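Local coordinates for inosine-uridine preferring nucleoside hydrolase family protein (Bacillus anthracis, PDB 2C40) that binds a calcium ion and alpha-D-ribofuranose within the alpha/beta fold of the inosine-uridine preferring nucleoside hydrolase family, at residues D53-N58 against I221-Q226; V16-L21 against S46-I51. One frame throughout, in Å; residues are numbered along the deposited sequence.

Contact 1: residues D53-N58 against I221-Q226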
ATOM      1  N   ASP A  53       6.624  20.781   1.247  1.00 42.36           N
ATOM      2  CA  ASP A  53       8.013  20.924   1.663  1.00 42.26           C
ATOM      3  C   ASP A  53       9.012  20.414   0.626  1.00 41.88           C
ATOM      4  O   ASP A  53       9.933  21.133   0.235  1.00 41.75           O
ATOM      5  CB  ASP A  53       8.310  20.141   2.955  1.00 42.71           C
ATOM      6  CG  ASP A  53       7.760  20.804   4.192  1.00 42.00           C
ATOM      7  OD1 ASP A  53       7.024  21.784   4.082  1.00 41.47           O
ATOM      8  OD2 ASP A  53       8.044  20.315   5.298  1.00 46.07           O
ATOM      9  N   ARG A  54       8.853  19.166   0.211  0.50 41.51           N
ATOM     10  CA  ARG A  54       9.852  18.538  -0.647  0.50 41.43           C
ATOM     11  C   ARG A  54       9.792  19.066  -2.082  0.50 41.92           C
ATOM     12  O   ARG A  54      10.838  19.319  -2.699  0.50 42.11           O
ATOM     13  CB  ARG A  54       9.693  17.029  -0.652  0.50 41.05           C
ATOM     14  CG  ARG A  54      10.746  16.305  -1.483  0.50 40.10           C
ATOM     15  CD  ARG A  54      11.714  15.499  -0.627  0.50 36.73           C
ATOM     16  NE  ARG A  54      12.895  15.088  -1.392  0.50 36.42           N
ATOM     17  CZ  ARG A  54      13.693  14.060  -1.081  0.50 36.03           C
ATOM     18  NH1 ARG A  54      13.423  13.289  -0.022  0.50 31.11           N
ATOM     19  NH2 ARG A  54      14.749  13.782  -1.854  0.50 36.02           N
ATOM     20  N   PHE A  55       8.581  19.257  -2.594  1.00 41.95           N
ATOM     21  CA  PHE A  55       8.382  19.484  -4.012  1.00 42.29           C
ATOM     22  C   PHE A  55       7.741  20.826  -4.353  1.00 42.65           C
ATOM     23  O   PHE A  55       7.531  21.121  -5.526  1.00 42.00           O
ATOM     24  CB  PHE A  55       7.517  18.352  -4.575  1.00 42.04           C
ATOM     25  CG  PHE A  55       8.118  16.989  -4.446  1.00 42.31           C
ATOM     26  CD1 PHE A  55       7.396  15.949  -3.846  1.00 43.81           C
ATOM     27  CD2 PHE A  55       9.384  16.703  -4.962  1.00 42.12           C
ATOM     28  CE1 PHE A  55       7.933  14.688  -3.738  1.00 40.27           C
ATOM     29  CE2 PHE A  55       9.916  15.419  -4.858  1.00 41.37           C
ATOM     30  CZ  PHE A  55       9.184  14.419  -4.241  1.00 40.78           C
ATOM     31  N   GLY A  56       7.450  21.638  -3.348  1.00 43.53           N
ATOM     32  CA  GLY A  56       6.772  22.913  -3.568  1.00 44.41           C
ATOM     33  C   GLY A  56       7.765  24.042  -3.767  1.00 45.58           C
ATOM     34  O   GLY A  56       8.966  23.811  -3.687  1.00 46.01           O
ATOM     35  N   LYS A  57       7.241  25.249  -4.018  1.00 46.40           N
ATOM     36  CA  LYS A  57       8.039  26.461  -4.257  1.00 47.07           C
ATOM     37  C   LYS A  57       7.815  27.507  -3.136  1.00 47.60           C
ATOM     38  O   LYS A  57       8.569  27.581  -2.176  1.00 48.70           O
ATOM     39  CB  LYS A  57       7.666  27.046  -5.626  1.00 47.42           C
ATOM     40  N   ASN A  58       6.771  28.311  -3.244  1.00 48.05           N
ATOM     41  CA  ASN A  58       6.577  29.397  -2.298  1.00 48.10           C
ATOM     42  C   ASN A  58       6.103  28.811  -0.961  1.00 48.19           C
ATOM     43  O   ASN A  58       5.841  27.602  -0.860  1.00 48.79           O
ATOM     44  CB  ASN A  58       5.606  30.446  -2.877  1.00 48.50           C
ATOM     45  N   ILE A 221       9.278  10.954 -10.807  1.00 40.95           N
ATOM     46  CA  ILE A 221       8.731   9.770 -11.467  1.00 41.02           C
ATOM     47  C   ILE A 221       8.716   8.587 -10.449  1.00 41.48           C
ATOM     48  O   ILE A 221       7.702   7.910 -10.311  1.00 41.35           O
ATOM     49  CB  ILE A 221       9.535   9.403 -12.763  1.00 40.73           C
ATOM     50  CG1 ILE A 221       9.448  10.503 -13.831  1.00 41.48           C
ATOM     51  CG2 ILE A 221       9.093   8.088 -13.353  1.00 40.18           C
ATOM     52  CD1 ILE A 221       8.088  10.688 -14.466  1.00 43.45           C
ATOM     53  N   ASP A 222       9.827   8.377  -9.741  1.00 41.29           N
ATOM     54  CA  ASP A 222       9.929   7.360  -8.694  1.00 41.43           C
ATOM     55  C   ASP A 222       8.821   7.623  -7.655  1.00 41.91           C
ATOM     56  O   ASP A 222       8.105   6.701  -7.268  1.00 41.88           O
ATOM     57  CB  ASP A 222      11.309   7.431  -8.070  1.00 40.96           C
ATOM     58  CG  ASP A 222      11.596   6.324  -7.066  1.00 41.91           C
ATOM     59  OD1 ASP A 222      10.969   5.228  -7.100  1.00 42.08           O
ATOM     60  OD2 ASP A 222      12.511   6.558  -6.247  1.00 40.59           O
ATOM     61  N   PHE A 223       8.626   8.888  -7.279  1.00 41.96           N
ATOM     62  CA  PHE A 223       7.544   9.243  -6.333  1.00 42.70           C
ATOM     63  C   PHE A 223       6.137   8.912  -6.862  1.00 43.19           C
ATOM     64  O   PHE A 223       5.328   8.306  -6.132  1.00 43.32           O
ATOM     65  CB  PHE A 223       7.588  10.716  -5.948  1.00 42.96           C
ATOM     66  CG  PHE A 223       6.455  11.144  -5.020  1.00 43.16           C
ATOM     67  CD1 PHE A 223       5.442  11.978  -5.464  1.00 42.72           C
ATOM     68  CD2 PHE A 223       6.413  10.709  -3.694  1.00 43.92           C
ATOM     69  CE1 PHE A 223       4.415  12.378  -4.621  1.00 40.57           C
ATOM     70  CE2 PHE A 223       5.371  11.105  -2.837  1.00 41.81           C
ATOM     71  CZ  PHE A 223       4.389  11.927  -3.300  1.00 42.50           C
ATOM     72  N   LEU A 224       5.854   9.303  -8.117  1.00 43.04           N
ATOM     73  CA  LEU A 224       4.616   8.909  -8.797  1.00 42.92           C
ATOM     74  C   LEU A 224       4.412   7.407  -8.767  1.00 42.11           C
ATOM     75  O   LEU A 224       3.327   6.952  -8.460  1.00 41.87           O
ATOM     76  CB  LEU A 224       4.616   9.305 -10.286  1.00 43.14           C
ATOM     77  CG  LEU A 224       4.054  10.599 -10.770  1.00 46.26           C
ATOM     78  CD1 LEU A 224       4.408  10.734 -12.290  1.00 48.85           C
ATOM     79  CD2 LEU A 224       2.513  10.630 -10.527  1.00 49.45           C
ATOM     80  N   GLY A 225       5.434   6.645  -9.142  1.00 41.43           N
ATOM     81  CA  GLY A 225       5.340   5.193  -9.087  1.00 41.97           C
ATOM     82  C   GLY A 225       5.067   4.581  -7.711  1.00 41.68           C
ATOM     83  O   GLY A 225       4.319   3.627  -7.603  1.00 42.00           O
ATOM     84  N   GLN A 226       5.688   5.105  -6.667  1.00 41.97           N
ATOM     85  CA  GLN A 226       5.419   4.656  -5.290  1.00 42.31           C
ATOM     86  C   GLN A 226       3.965   4.914  -4.938  1.00 42.52           C
ATOM     87  O   GLN A 226       3.263   4.020  -4.455  1.00 42.83           O
ATOM     88  CB  GLN A 226       6.346   5.361  -4.316  1.00 42.37           C
ATOM     89  CG  GLN A 226       7.756   4.788  -4.451  1.00 43.24           C
ATOM     90  CD  GLN A 226       8.792   5.543  -3.667  1.00 42.24           C
ATOM     91  OE1 GLN A 226       8.665   5.710  -2.474  1.00 42.29           O
ATOM     92  NE2 GLN A 226       9.855   5.952  -4.336  1.00 42.32           N
TER

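Contact 2: residues V16-L21 against S46-I51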
ATOM      1  N   VAL A  16      -1.115  12.967  -5.483  1.00 40.53           N
ATOM      2  CA  VAL A  16      -0.348  13.059  -6.717  1.00 41.01           C
ATOM      3  C   VAL A  16      -0.657  14.376  -7.452  1.00 40.89           C
ATOM      4  O   VAL A  16       0.221  14.975  -8.087  1.00 40.15           O
ATOM      5  CB  VAL A  16      -0.596  11.834  -7.604  1.00 40.11           C
ATOM      6  CG1 VAL A  16      -0.120  12.110  -8.998  1.00 41.35           C
ATOM      7  CG2 VAL A  16       0.099  10.599  -6.990  1.00 38.20           C
ATOM      8  N   SER A  17      -1.914  14.816  -7.358  1.00 41.49           N
ATOM      9  CA  SER A  17      -2.361  16.030  -8.025  1.00 41.32           C
ATOM     10  C   SER A  17      -1.675  17.219  -7.378  1.00 42.03           C
ATOM     11  O   SER A  17      -1.188  18.088  -8.068  1.00 42.44           O
ATOM     12  CB  SER A  17      -3.888  16.206  -7.903  1.00 42.32           C
ATOM     13  OG  SER A  17      -4.652  15.324  -8.717  1.00 39.96           O
ATOM     14  N   LEU A  18      -1.637  17.256  -6.043  1.00 41.72           N
ATOM     15  CA  LEU A  18      -0.908  18.287  -5.343  1.00 41.36           C
ATOM     16  C   LEU A  18       0.535  18.381  -5.819  1.00 41.82           C
ATOM     17  O   LEU A  18       1.024  19.456  -6.190  1.00 41.26           O
ATOM     18  CB  LEU A  18      -0.943  18.032  -3.839  1.00 41.58           C
ATOM     19  CG  LEU A  18      -0.168  19.027  -2.985  1.00 40.91           C
ATOM     20  CD1 LEU A  18      -0.766  20.395  -3.078  1.00 38.52           C
ATOM     21  CD2 LEU A  18      -0.131  18.553  -1.547  1.00 41.34           C
ATOM     22  N   PHE A  19       1.218  17.242  -5.841  1.00 41.97           N
ATOM     23  CA  PHE A  19       2.606  17.198  -6.301  1.00 42.18           C
ATOM     24  C   PHE A  19       2.749  17.736  -7.725  1.00 42.02           C
ATOM     25  O   PHE A  19       3.658  18.513  -7.996  1.00 42.27           O
ATOM     26  CB  PHE A  19       3.197  15.799  -6.125  1.00 41.67           C
ATOM     27  CG  PHE A  19       4.370  15.538  -6.968  1.00 43.11           C
ATOM     28  CD1 PHE A  19       5.597  16.071  -6.645  1.00 43.94           C
ATOM     29  CD2 PHE A  19       4.262  14.731  -8.119  1.00 43.36           C
ATOM     30  CE1 PHE A  19       6.720  15.799  -7.443  1.00 42.43           C
ATOM     31  CE2 PHE A  19       5.360  14.472  -8.903  1.00 42.39           C
ATOM     32  CZ  PHE A  19       6.594  15.017  -8.572  1.00 42.49           C
ATOM     33  N   LEU A  20       1.845  17.373  -8.630  1.00 42.03           N
ATOM     34  CA  LEU A  20       1.960  17.866 -10.008  1.00 42.03           C
ATOM     35  C   LEU A  20       1.562  19.347 -10.150  1.00 42.04           C
ATOM     36  O   LEU A  20       2.200  20.059 -10.900  1.00 42.28           O
ATOM     37  CB  LEU A  20       1.124  17.020 -10.938  1.00 42.60           C
ATOM     38  CG  LEU A  20       1.484  15.536 -11.029  1.00 40.61           C
ATOM     39  CD1 LEU A  20       0.382  14.829 -11.688  1.00 40.25           C
ATOM     40  CD2 LEU A  20       2.759  15.329 -11.786  1.00 41.59           C
ATOM     41  N   LEU A  21       0.533  19.824  -9.441  1.00 42.25           N
ATOM     42  CA  LEU A  21       0.156  21.247  -9.500  1.00 42.99           C
ATOM     43  C   LEU A  21       1.375  22.118  -9.205  1.00 42.57           C
ATOM     44  O   LEU A  21       1.595  23.199  -9.792  1.00 42.74           O
ATOM     45  CB  LEU A  21      -0.959  21.594  -8.471  1.00 43.95           C
ATOM     46  CG  LEU A  21      -2.358  21.033  -8.774  1.00 44.73           C
ATOM     47  CD1 LEU A  21      -3.145  20.855  -7.514  1.00 44.67           C
ATOM     48  CD2 LEU A  21      -3.135  21.906  -9.826  1.00 46.02           C
ATOM     49  N   SER A  46      -0.628  15.614   6.901  1.00 41.86           N
ATOM     50  CA  SER A  46       0.845  15.468   6.933  1.00 41.86           C
ATOM     51  C   SER A  46       1.385  15.281   5.539  1.00 41.13           C
ATOM     52  O   SER A  46       2.334  15.943   5.174  1.00 41.52           O
ATOM     53  CB  SER A  46       1.359  14.268   7.721  1.00 42.01           C
ATOM     54  OG  SER A  46       0.697  14.109   8.931  1.00 47.71           O
ATOM     55  N   ALA A  47       0.810  14.342   4.780  1.00 40.79           N
ATOM     56  CA  ALA A  47       1.305  14.048   3.425  1.00 40.79           C
ATOM     57  C   ALA A  47       1.330  15.285   2.517  1.00 40.88           C
ATOM     58  O   ALA A  47       2.335  15.514   1.801  1.00 40.20           O
ATOM     59  CB  ALA A  47       0.490  12.888   2.768  1.00 40.92           C
ATOM     60  N   SER A  48       0.255  16.075   2.566  1.00 40.46           N
ATOM     61  CA  SER A  48       0.185  17.389   1.832  1.00 40.88           C
ATOM     62  C   SER A  48       1.289  18.358   2.250  1.00 41.35           C
ATOM     63  O   SER A  48       1.949  18.953   1.404  1.00 41.73           O
ATOM     64  CB  SER A  48      -1.152  18.105   2.071  1.00 39.53           C
ATOM     65  OG  SER A  48      -2.216  17.246   1.757  1.00 39.09           O
ATOM     66  N   ARG A  49       1.491  18.499   3.556  1.00 41.65           N
ATOM     67  CA  ARG A  49       2.546  19.369   4.052  1.00 41.96           C
ATOM     68  C   ARG A  49       3.940  18.934   3.639  1.00 41.10           C
ATOM     69  O   ARG A  49       4.753  19.767   3.263  1.00 40.56           O
ATOM     70  CB  ARG A  49       2.440  19.522   5.570  1.00 42.17           C
ATOM     71  CG  ARG A  49       1.163  20.313   5.984  1.00 42.33           C
ATOM     72  CD  ARG A  49       0.795  20.043   7.427  1.00 43.65           C
ATOM     73  NE  ARG A  49       1.801  20.590   8.316  1.00 46.15           N
ATOM     74  CZ  ARG A  49       2.030  20.203   9.574  1.00 47.85           C
ATOM     75  NH1 ARG A  49       1.368  19.194  10.114  1.00 49.79           N
ATOM     76  NH2 ARG A  49       2.958  20.841  10.296  1.00 45.81           N
ATOM     77  N   LYS A  50       4.206  17.634   3.715  1.00 41.57           N
ATOM     78  CA  LYS A  50       5.512  17.065   3.313  1.00 41.28           C
ATOM     79  C   LYS A  50       5.724  17.157   1.784  1.00 41.17           C
ATOM     80  O   LYS A  50       6.843  17.277   1.290  1.00 40.21           O
ATOM     81  CB  LYS A  50       5.622  15.594   3.746  1.00 41.40           C
ATOM     82  CG  LYS A  50       5.482  15.337   5.256  1.00 41.85           C
ATOM     83  CD  LYS A  50       5.711  13.892   5.599  1.00 41.27           C
ATOM     84  CE  LYS A  50       5.274  13.606   7.009  1.00 42.75           C
ATOM     85  NZ  LYS A  50       5.410  12.168   7.307  1.00 42.79           N
ATOM     86  N   ILE A  51       4.639  17.093   1.037  1.00 41.97           N
ATOM     87  CA  ILE A  51       4.737  17.199  -0.428  1.00 42.76           C
ATOM     88  C   ILE A  51       5.109  18.630  -0.804  1.00 42.53           C
ATOM     89  O   ILE A  51       5.945  18.849  -1.676  1.00 42.98           O
ATOM     90  CB  ILE A  51       3.451  16.732  -1.125  1.00 42.05           C
ATOM     91  CG1 ILE A  51       3.340  15.225  -0.997  1.00 42.85           C
ATOM     92  CG2 ILE A  51       3.469  17.116  -2.616  1.00 44.26           C
ATOM     93  CD1 ILE A  51       1.960  14.620  -1.356  1.00 42.51           C
TER

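Contact 1: residues D53-N58 against I221-Q226
Phe-55 and Phe-223 mark the point where the two backbones come nearest, and even there their CA atoms stand 10.5 Å apart. Segment 53-58 carries the last residues of helix 41-55 and runs on as loop from Gly-56; segment 221-226 lies wholly within helix 219-229. Two aromatic rings bridge this gap. Both side chains set out toward the other segment. On Phe-223, CG lies anti to the backbone N (chi1 177°), which carries the ring out from the helix to meet its partner. Phe-55 comes in over one face of that ring: its CE1 sits above the ring centre and is 4.0 Å from Phe-223 CG. The planes are inclined at 49° and the centroids are 5.3 Å apart, an oblique pairing that is neither a parallel stack nor a T-shape. Ile-89 of helix 88-91 packs on both rings.

The polar groups find partners other than across the contact. Gln-226 NE2 donates to Asp-222 OD1 over 3.1 Å, one turn back, approaching from above the carboxylate plane, and Arg-54 forms a salt bridge with Glu-92. Asp-222 packs on Pro-88 of the second subunit, and Gln-226 on Gln-226 of that subunit.

No hydrogen bond or salt bridge joins 53-58 to 221-226. The end of one helix is therefore matched to the flank of another by van der Waals contact and the burial of two apolar rings, a setting that suits two phenylalanine side chains, which bring no polar atom into the buried contact.

Contact 2: residues V16-L21 against S46-I51
Leu-18 and Ile-51 meet between two successive helices of the parallel beta-alpha-beta part of the fold, helix 12-21 following strand 2-8 and helix 41-55 following strand 27-34. The segments run nearly parallel, their axes 9.9 Å apart at a crossing angle of -20°, as befits neighbouring helices laid against one sheet.

Apolar packing carries the interface. The CG2 methyl of Ile-51, anti to its own backbone N, reaches helix 12-21 between two side chains: it lies 4.0 Å from Leu-18 CD2 and 3.8 Å from Phe-19 CB. Only the root of Phe-19 takes part, since its ring leads away from the 46-51 segment. Leu-18 also packs on Leu-29 and Val-32 of strand 27-34, and Ser-48 on Val-34, so both helices rest on that strand.

A second kind of contact sets a methyl against main chain. Leu-18 CD2 rests against the backbone of Ser-48, 3.6 Å from its CA and equally close to its carbonyl O.

Polar groups do not link the segments. The Ser-48 hydroxyl is hydrogen-bonded to Ala-44 O, one turn earlier, and to His-8 NE2, while Ser-48 OG stays 4.1 Å from Leu-18 CD2.

How the contacts relate
Helix 41-55 serves both contacts, first through its middle in contact 2 and then through its end in contact 1, and their centres are about 7 Å apart. Phe-19 joins them: its ring is edge-to-face with those of Phe-55 of helix 41-55 and Phe-223 of helix 219-229, so apolar contact spans three helices, and its CD1 lies 3.3 Å from Phe-55 CD1. Nearby, Leu-224 CD2 meets Val-16 CG1 at 3.4 Å. In contact 2 the Leu-18 side chain is about 11 Å from the calcium ion and about 12 Å from alpha-D-ribofuranose. Helix 12-21 supplies Asp-14 to the metal site, while residues of the contact 1 segments, such as Asp-222 and Gln-226, pack on the second subunit.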